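PDB 4N81: inositol monophosphatase from Zymomonas mobilis, which probably acts as a magnesium-dependent phosphatase that releases phosphate from monoesters such as inositol monophosphate. Local coordinates for residues T44-G49 against D86-T91; T91-F94 against A99-G102; V19-I24 against I117-I122. All coordinates share one frame; numbering follows the deposited sequence.

Contact 1. Residues T44-G49 against D86-T91; sequences TKADRG and DPIDGT. With SO4 (sulfate ion), chain B.
Ala46 and Ile88 make the apolar half of this contact, with Ala46 CB 3.7 Å from Ile88 CD1; a side chain of one methyl lets helix 42-61 come close to the strand. Ile88 keeps CG1 beside its own backbone N (chi1 -58°) and is extended beyond it, which sends CD1 toward the helix. Next comes Asp47. Its CG is anti to the backbone N (chi1 166°), and OD2 is brought 3.3 Å from Pro87 CG, the carboxylate crossing the proline ring at a slant. The carbonyl oxygen of Asp47 also faces this ring, at 3.6 Å from Pro87 CG. The rigid proline suits its place, because the chain turns a corner here. Residues 86-91 spell DPIDGT, the metal-binding signature of the inositol monophosphatase superfamily, in which Asp86, Ile88 (probably through its carbonyl oxygen) and Asp89 are predicted magnesium ligands together with Glu70 and Asp210. A water links Asp47 to this loop, taking a bond from Ile88 N at 3.0 Å and hydrogen-bonded to Asp86 OD1; its distance to Asp47 OD2 is so short that its details are doubtful. Gly90, with a positive phi, occupies the N-cap position of helix 91-95, and a side chain there would strike the preceding carbonyl oxygen. Sulfate O4 is gripped twice at this helix start, by Gly90 N at 2.9 Å and, more straightly, by Thr91 N at 3.0 Å (162°).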
loop_
_atom_site.group_PDB
_atom_site.type_symbol
_atom_site.label_atom_id
_atom_site.label_comp_id
_atom_site.label_asym_id
_atom_site.label_seq_id
_atom_site.Cartn_x
_atom_site.Cartn_y
_atom_site.Cartn_z
ATOM N N THR A 44 -16.524 0.515 -10.888
ATOM C CA THR A 44 -17.023 0.336 -12.230
ATOM C C THR A 44 -17.544 1.654 -12.801
ATOM O O THR A 44 -17.268 1.990 -13.982
ATOM C CB THR A 44 -18.155 -0.753 -12.228
ATOM O OG1 THR A 44 -17.558 -2.011 -11.855
ATOM C CG2 THR A 44 -18.757 -0.863 -13.587
ATOM N N LYS A 45 -18.245 2.440 -11.972
ATOM C CA LYS A 45 -18.700 3.736 -12.458
ATOM C C LYS A 45 -17.530 4.653 -12.814
ATOM O O LYS A 45 -17.547 5.315 -13.850
ATOM C CB LYS A 45 -19.543 4.468 -11.390
ATOM C CG LYS A 45 -20.879 3.836 -11.047
ATOM C CD LYS A 45 -21.782 4.837 -10.332
ATOM C CE LYS A 45 -23.111 4.187 -9.881
ATOM N NZ LYS A 45 -22.775 3.165 -8.810
ATOM N N ALA A 46 -16.492 4.635 -11.971
ATOM C CA ALA A 46 -15.336 5.500 -12.134
ATOM C C ALA A 46 -14.569 5.110 -13.394
ATOM O O ALA A 46 -14.207 5.952 -14.199
ATOM C CB ALA A 46 -14.404 5.356 -10.898
ATOM N N ASP A 47 -14.325 3.810 -13.540
ATOM C CA ASP A 47 -13.581 3.290 -14.687
ATOM C C ASP A 47 -14.312 3.583 -15.978
ATOM O O ASP A 47 -13.720 4.114 -16.943
ATOM C CB ASP A 47 -13.365 1.766 -14.505
ATOM C CG ASP A 47 -12.914 1.091 -15.783
ATOM O OD1 ASP A 47 -13.710 0.322 -16.371
ATOM O OD2 ASP A 47 -11.808 1.385 -16.242
ATOM N N ARG A 48 -15.610 3.299 -16.017
ATOM C CA ARG A 48 -16.346 3.559 -17.251
ATOM C C ARG A 48 -16.434 5.036 -17.575
ATOM O O ARG A 48 -16.302 5.437 -18.749
ATOM C CB ARG A 48 -17.800 3.039 -17.186
ATOM C CG ARG A 48 -18.020 1.521 -17.001
ATOM C CD ARG A 48 -19.538 1.149 -17.122
ATOM N NE ARG A 48 -20.187 1.744 -18.301
ATOM C CZ ARG A 48 -21.511 1.862 -18.470
ATOM N NH1 ARG A 48 -22.345 1.433 -17.528
ATOM N NH2 ARG A 48 -22.008 2.418 -19.577
ATOM N N GLY A 49 -16.700 5.871 -16.572
ATOM C CA GLY A 49 -16.852 7.283 -16.911
ATOM C C GLY A 49 -15.508 7.885 -17.364
ATOM O O GLY A 49 -15.463 8.711 -18.315
ATOM N N ASP A 86 -5.703 2.721 -19.004
ATOM C CA ASP A 86 -6.239 1.977 -17.884
ATOM C C ASP A 86 -6.684 3.001 -16.825
ATOM O O ASP A 86 -5.831 3.519 -16.079
ATOM C CB ASP A 86 -5.190 1.020 -17.290
ATOM C CG ASP A 86 -5.837 -0.043 -16.377
ATOM O OD1 ASP A 86 -7.089 -0.078 -16.332
ATOM O OD2 ASP A 86 -5.108 -0.838 -15.736
ATOM N N PRO A 87 -7.988 3.344 -16.773
ATOM C CA PRO A 87 -8.371 4.433 -15.844
ATOM C C PRO A 87 -7.982 4.164 -14.386
ATOM O O PRO A 87 -7.562 5.070 -13.677
ATOM C CB PRO A 87 -9.915 4.413 -15.933
ATOM C CG PRO A 87 -10.171 3.973 -17.416
ATOM C CD PRO A 87 -9.097 2.932 -17.677
ATOM N N ILE A 88 -8.093 2.905 -13.969
ATOM C CA ILE A 88 -7.754 2.507 -12.598
ATOM C C ILE A 88 -6.942 1.203 -12.648
ATOM O O ILE A 88 -7.489 0.107 -12.650
ATOM C CB ILE A 88 -9.016 2.330 -11.719
ATOM C CG1 ILE A 88 -9.828 3.655 -11.683
ATOM C CG2 ILE A 88 -8.639 1.886 -10.272
ATOM C CD1 ILE A 88 -11.217 3.516 -11.028
ATOM N N ASP A 89 -5.625 1.336 -12.678
ATOM C CA ASP A 89 -4.782 0.168 -12.504
ATOM C C ASP A 89 -4.631 -0.025 -10.999
ATOM O O ASP A 89 -4.269 0.915 -10.295
ATOM C CB ASP A 89 -3.415 0.401 -13.143
ATOM C CG ASP A 89 -2.539 -0.827 -13.023
ATOM O OD1 ASP A 89 -1.531 -0.760 -12.275
ATOM O OD2 ASP A 89 -2.892 -1.853 -13.639
ATOM N N GLY A 90 -4.869 -1.248 -10.514
ATOM C CA GLY A 90 -4.977 -1.503 -9.086
ATOM C C GLY A 90 -6.442 -1.425 -8.675
ATOM O O GLY A 90 -6.778 -0.826 -7.630
ATOM N N THR A 91 -7.300 -2.047 -9.487
ATOM C CA THR A 91 -8.727 -2.031 -9.218
ATOM C C THR A 91 -9.001 -2.613 -7.796
ATOM O O THR A 91 -9.788 -2.081 -7.024
ATOM C CB THR A 91 -9.414 -3.091 -10.190
ATOM O OG1 THR A 91 -9.185 -2.702 -11.546
ATOM C CG2 THR A 91 -10.909 -3.107 -9.956
HETATM S S SO4 B . -6.423 -3.991 -12.887
HETATM O O1 SO4 B . -7.919 -3.989 -12.946
HETATM O O2 SO4 B . -5.947 -5.306 -13.401
HETATM O O3 SO4 B . -5.889 -2.997 -13.807
HETATM O O4 SO4 B . -5.921 -3.792 -11.467
HETATM O O HOH W 1 -9.715 0.717 -15.160
#

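Contact 2. Residues T91-F94 against A99-G102; sequences TRAF and ASFG. With SO4 (sulfate ion), chain B.
The rings of Phe94 and Phe101 meet as a T-shaped (edge-to-face) pair, their planes at 75° and their centroids 4.9 Å apart. Phe94 supplies the edge: its CD2 stands almost over the middle of one face of Phe101, 3.4 Å above the plane, with Phe101 CE2 the nearest ring carbon at 3.5 Å. Such a fit brings the slightly positive C-H edge of one ring onto the electron-rich face of the other. The pair closes a short connection in the family's alpha/beta fold, joining helix 91-95, which starts at the end of the DPIDGT signature, to the loop that enters strand 102-109. Phe94 CG is anti to its backbone N (chi1 179°), which carries CD2 over the Phe101 face. Phe101 instead holds CG between its backbone N and carbonyl carbon (chi1 71°), and its ring turns toward the helix. Ile24 of helix 7-24 and Ile88 touch both rings, while Pro121 and Ile122 also pack on Phe101, an apolar setting suited to large aromatic groups. A serine in place of Phe101 would probably leave the Phe94 edge without a face to rest on and open a gap beside Ile24 and Pro121. Arg92 points elsewhere, into a salt bridge with Asp180 of the second subunit. Nearer the loop, Ala93 is small enough for its CB to approach Ser100 OG to 3.3 Å.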
loop_
_atom_site.group_PDB
_atom_site.type_symbol
_atom_site.label_atom_id
_atom_site.label_comp_id
_atom_site.label_asym_id
_atom_site.label_seq_id
_atom_site.Cartn_x
_atom_site.Cartn_y
_atom_site.Cartn_z
ATOM N N THR A 91 -7.300 -2.047 -9.487
ATOM C CA THR A 91 -8.727 -2.031 -9.218
ATOM C C THR A 91 -9.001 -2.613 -7.796
ATOM O O THR A 91 -9.788 -2.081 -7.024
ATOM C CB THR A 91 -9.414 -3.091 -10.190
ATOM O OG1 THR A 91 -9.185 -2.702 -11.546
ATOM C CG2 THR A 91 -10.909 -3.107 -9.956
ATOM N N ARG A 92 -8.359 -3.715 -7.447
ATOM C CA ARG A 92 -8.653 -4.253 -6.099
ATOM C C ARG A 92 -8.206 -3.325 -4.951
ATOM O O ARG A 92 -8.931 -3.186 -3.937
ATOM C CB ARG A 92 -8.005 -5.649 -5.977
ATOM C CG ARG A 92 -8.584 -6.600 -7.048
ATOM C CD ARG A 92 -8.678 -8.058 -6.631
ATOM N NE ARG A 92 -7.407 -8.774 -6.678
ATOM C CZ ARG A 92 -6.534 -8.838 -5.672
ATOM N NH1 ARG A 92 -6.729 -8.162 -4.537
ATOM N NH2 ARG A 92 -5.410 -9.535 -5.817
ATOM N N ALA A 93 -7.092 -2.628 -5.141
ATOM C CA ALA A 93 -6.660 -1.657 -4.157
ATOM C C ALA A 93 -7.649 -0.518 -4.079
ATOM O O ALA A 93 -7.954 -0.021 -2.994
ATOM C CB ALA A 93 -5.247 -1.056 -4.515
ATOM N N PHE A 94 -8.161 -0.092 -5.220
ATOM C CA PHE A 94 -9.159 0.990 -5.188
ATOM C C PHE A 94 -10.407 0.535 -4.431
ATOM O O PHE A 94 -10.985 1.284 -3.597
ATOM C CB PHE A 94 -9.583 1.354 -6.647
ATOM C CG PHE A 94 -10.624 2.451 -6.713
ATOM C CD1 PHE A 94 -11.979 2.144 -6.518
ATOM C CD2 PHE A 94 -10.263 3.752 -6.959
ATOM C CE1 PHE A 94 -12.962 3.118 -6.567
ATOM C CE2 PHE A 94 -11.245 4.770 -7.024
ATOM C CZ PHE A 94 -12.591 4.450 -6.835
ATOM N N ALA A 99 -4.933 4.247 -1.759
ATOM C CA ALA A 99 -4.543 5.204 -2.816
ATOM C C ALA A 99 -3.224 4.772 -3.467
ATOM O O ALA A 99 -2.342 5.606 -3.751
ATOM C CB ALA A 99 -4.407 6.608 -2.222
ATOM N N SER A 100 -3.061 3.478 -3.678
ATOM C CA SER A 100 -1.937 3.013 -4.515
ATOM C C SER A 100 -2.328 2.828 -5.978
ATOM O O SER A 100 -1.470 2.499 -6.796
ATOM C CB SER A 100 -1.425 1.666 -3.984
ATOM O OG SER A 100 -2.522 0.727 -3.970
ATOM N N PHE A 101 -3.620 2.931 -6.306
ATOM C CA PHE A 101 -4.046 2.735 -7.684
ATOM C C PHE A 101 -3.589 3.904 -8.539
ATOM O O PHE A 101 -3.300 4.965 -8.001
ATOM C CB PHE A 101 -5.578 2.583 -7.806
ATOM C CG PHE A 101 -6.316 3.850 -7.547
ATOM C CD1 PHE A 101 -6.654 4.705 -8.594
ATOM C CD2 PHE A 101 -6.673 4.204 -6.258
ATOM C CE1 PHE A 101 -7.336 5.887 -8.343
ATOM C CE2 PHE A 101 -7.314 5.399 -6.000
ATOM C CZ PHE A 101 -7.662 6.242 -7.060
ATOM N N GLY A 102 -3.507 3.715 -9.867
ATOM C CA GLY A 102 -3.185 4.857 -10.742
ATOM C C GLY A 102 -3.879 4.772 -12.094
ATOM O O GLY A 102 -4.223 3.683 -12.582
HETATM S S SO4 B . -6.423 -3.991 -12.887
HETATM O O1 SO4 B . -7.919 -3.989 -12.946
HETATM O O2 SO4 B . -5.947 -5.306 -13.401
HETATM O O3 SO4 B . -5.889 -2.997 -13.807
HETATM O O4 SO4 B . -5.921 -3.792 -11.467
#

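Contact 3. Residues V19-I24 against I117-I122; sequences VAADII and IINQPI
This is buried helix-on-sheet packing, in which the last turn of helix 7-24 settles on the end of strand 112-120 and the turn that follows it. Ala21 and Pro121 carry the contact. Ala21 CB presses on Pro121 CB at 3.5 Å, tighter than usual for two carbons, and Pro121 CB is only 3.7 Å from Ala21 CA. At so close an approach of the backbones a single methyl is what suits the helix, and the compact proline ring gives it a firm apolar surface. One turn further on, Ile24 adds a looser touch, its CG2 lying 4.4 Å from Pro121 CG. The same isoleucine reaches Thr103, as befits a branched side chain at the meeting of several elements. Inositol monophosphatases are built as a layered alpha-beta-alpha-beta-alpha sandwich, and here helices 7-24 and 42-61 form a layer against the larger sheet, where strand 112-120 runs between antiparallel neighbours 102-109 and 125-130. Asn119 faces the helix from that strand. With CG anti to its backbone N (chi1 -172°), it places ND2 at 3.9 Å from Ala21 CB, a plain packing contact, while OD1 is satisfied by Arg126 NE. Beyond the strand the turn is held by Gln120, whose OE1 accepts from Ile122 N at 2.8 Å; the bond is bent (133°), its donor standing above the amide plane. On the helix side Arg25 donates NH1 to Pro121 O and pairs through NH2 with Asp22 OD2.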
loop_
_atom_site.group_PDB
_atom_site.type_symbol
_atom_site.label_atom_id
_atom_site.label_comp_id
_atom_site.label_asym_id
_atom_site.label_seq_id
_atom_site.Cartn_x
_atom_site.Cartn_y
_atom_site.Cartn_z
ATOM N N VAL A 19 -8.533 14.659 -16.854
ATOM C CA VAL A 19 -9.938 14.367 -17.051
ATOM C C VAL A 19 -10.341 13.101 -16.279
ATOM O O VAL A 19 -11.399 13.052 -15.537
ATOM C CB VAL A 19 -10.209 14.270 -18.564
ATOM C CG1 VAL A 19 -11.538 13.595 -18.844
ATOM C CG2 VAL A 19 -10.112 15.703 -19.202
ATOM N N ALA A 20 -9.469 12.096 -16.387
ATOM C CA ALA A 20 -9.745 10.860 -15.651
ATOM C C ALA A 20 -9.751 11.096 -14.127
ATOM O O ALA A 20 -10.619 10.554 -13.390
ATOM C CB ALA A 20 -8.682 9.772 -16.010
ATOM N N ALA A 21 -8.821 11.945 -13.651
ATOM C CA ALA A 21 -8.676 12.149 -12.214
ATOM C C ALA A 21 -9.949 12.768 -11.670
ATOM O O ALA A 21 -10.442 12.361 -10.602
ATOM C CB ALA A 21 -7.491 13.094 -11.884
ATOM N N ASP A 22 -10.439 13.791 -12.373
ATOM C CA ASP A 22 -11.616 14.480 -11.839
ATOM C C ASP A 22 -12.825 13.578 -11.858
ATOM O O ASP A 22 -13.737 13.750 -11.051
ATOM C CB ASP A 22 -11.943 15.754 -12.622
ATOM C CG ASP A 22 -10.857 16.814 -12.468
ATOM O OD1 ASP A 22 -10.745 17.709 -13.337
ATOM O OD2 ASP A 22 -10.114 16.732 -11.467
ATOM N N ILE A 23 -12.875 12.643 -12.799
ATOM C CA ILE A 23 -14.027 11.729 -12.765
ATOM C C ILE A 23 -13.938 10.669 -11.651
ATOM O O ILE A 23 -14.931 10.339 -10.995
ATOM C CB ILE A 23 -14.153 11.048 -14.121
ATOM C CG1 ILE A 23 -14.666 12.064 -15.134
ATOM C CG2 ILE A 23 -15.038 9.802 -14.040
ATOM C CD1 ILE A 23 -14.356 11.679 -16.580
ATOM N N ILE A 24 -12.733 10.141 -11.459
ATOM C CA ILE A 24 -12.476 9.030 -10.524
ATOM C C ILE A 24 -12.514 9.466 -9.058
ATOM O O ILE A 24 -13.076 8.776 -8.218
ATOM C CB ILE A 24 -11.090 8.399 -10.811
ATOM C CG1 ILE A 24 -11.094 7.691 -12.187
ATOM C CG2 ILE A 24 -10.662 7.433 -9.663
ATOM C CD1 ILE A 24 -9.621 7.307 -12.718
ATOM N N ILE A 117 2.183 7.734 -18.732
ATOM C CA ILE A 117 1.922 8.485 -17.509
ATOM C C ILE A 117 1.310 7.512 -16.506
ATOM O O ILE A 117 0.426 6.672 -16.887
ATOM C CB ILE A 117 0.939 9.685 -17.774
ATOM C CG1 ILE A 117 1.668 10.811 -18.536
ATOM C CG2 ILE A 117 0.397 10.259 -16.451
ATOM C CD1 ILE A 117 0.825 12.084 -18.755
ATOM N N ILE A 118 1.788 7.603 -15.256
ATOM C CA ILE A 118 1.065 7.041 -14.106
ATOM C C ILE A 118 0.549 8.231 -13.322
ATOM O O ILE A 118 1.339 9.092 -12.924
ATOM C CB ILE A 118 1.987 6.260 -13.115
ATOM C CG1 ILE A 118 2.635 5.008 -13.787
ATOM C CG2 ILE A 118 1.171 5.821 -11.887
ATOM C CD1 ILE A 118 3.968 4.538 -13.025
ATOM N N ASN A 119 -0.750 8.269 -13.039
ATOM C CA ASN A 119 -1.257 9.358 -12.225
ATOM C C ASN A 119 -2.045 8.847 -11.048
ATOM O O ASN A 119 -3.028 8.128 -11.242
ATOM C CB ASN A 119 -2.171 10.280 -13.041
ATOM C CG ASN A 119 -2.567 11.541 -12.249
ATOM O OD1 ASN A 119 -1.712 12.334 -11.899
ATOM N ND2 ASN A 119 -3.863 11.699 -11.947
ATOM N N GLN A 120 -1.662 9.272 -9.845
ATOM C CA GLN A 120 -2.407 8.889 -8.640
ATOM C C GLN A 120 -3.237 10.113 -8.348
ATOM O O GLN A 120 -2.707 11.146 -7.910
ATOM C CB GLN A 120 -1.378 8.650 -7.491
ATOM C CG GLN A 120 -1.881 7.555 -6.490
ATOM C CD GLN A 120 -3.293 7.860 -5.995
ATOM O OE1 GLN A 120 -3.558 8.948 -5.484
ATOM N NE2 GLN A 120 -4.196 6.917 -6.157
ATOM N N PRO A 121 -4.572 10.014 -8.578
ATOM C CA PRO A 121 -5.383 11.238 -8.534
ATOM C C PRO A 121 -5.774 11.660 -7.132
ATOM O O PRO A 121 -6.293 12.772 -6.981
ATOM C CB PRO A 121 -6.620 10.873 -9.353
ATOM C CG PRO A 121 -6.736 9.321 -9.184
ATOM C CD PRO A 121 -5.287 8.871 -9.187
ATOM N N ILE A 122 -5.559 10.799 -6.120
ATOM C CA ILE A 122 -5.947 11.200 -4.761
ATOM C C ILE A 122 -4.828 12.047 -4.160
ATOM O O ILE A 122 -5.062 13.146 -3.648
ATOM C CB ILE A 122 -6.218 9.944 -3.859
ATOM C CG1 ILE A 122 -7.221 9.006 -4.567
ATOM C CG2 ILE A 122 -6.739 10.374 -2.439
ATOM C CD1 ILE A 122 -8.529 9.702 -5.054
#

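All three contacts are largely buried, yet their chemistry follows their place. Contact 3 is mainly hydrophobic packing of helix on sheet, whereas contact 1 has an apolar side and a polar one of carboxylates, water and a sulfate, probably from the crystallisation liquor, beside the predicted magnesium site. Contact 2 is aromatic and continues directly from contact 1, sharing Thr91; the two are also joined by a probable bond from Asp89 N to Gly102 O. Ile24 ties contact 3 to contact 1, packing its CD1 on Ile88 CG1. Gln120 NE2 reaches Phe101 O, probably as a hydrogen bond. Contact 2 alone has a residue, Arg92, bonded to the second subunit.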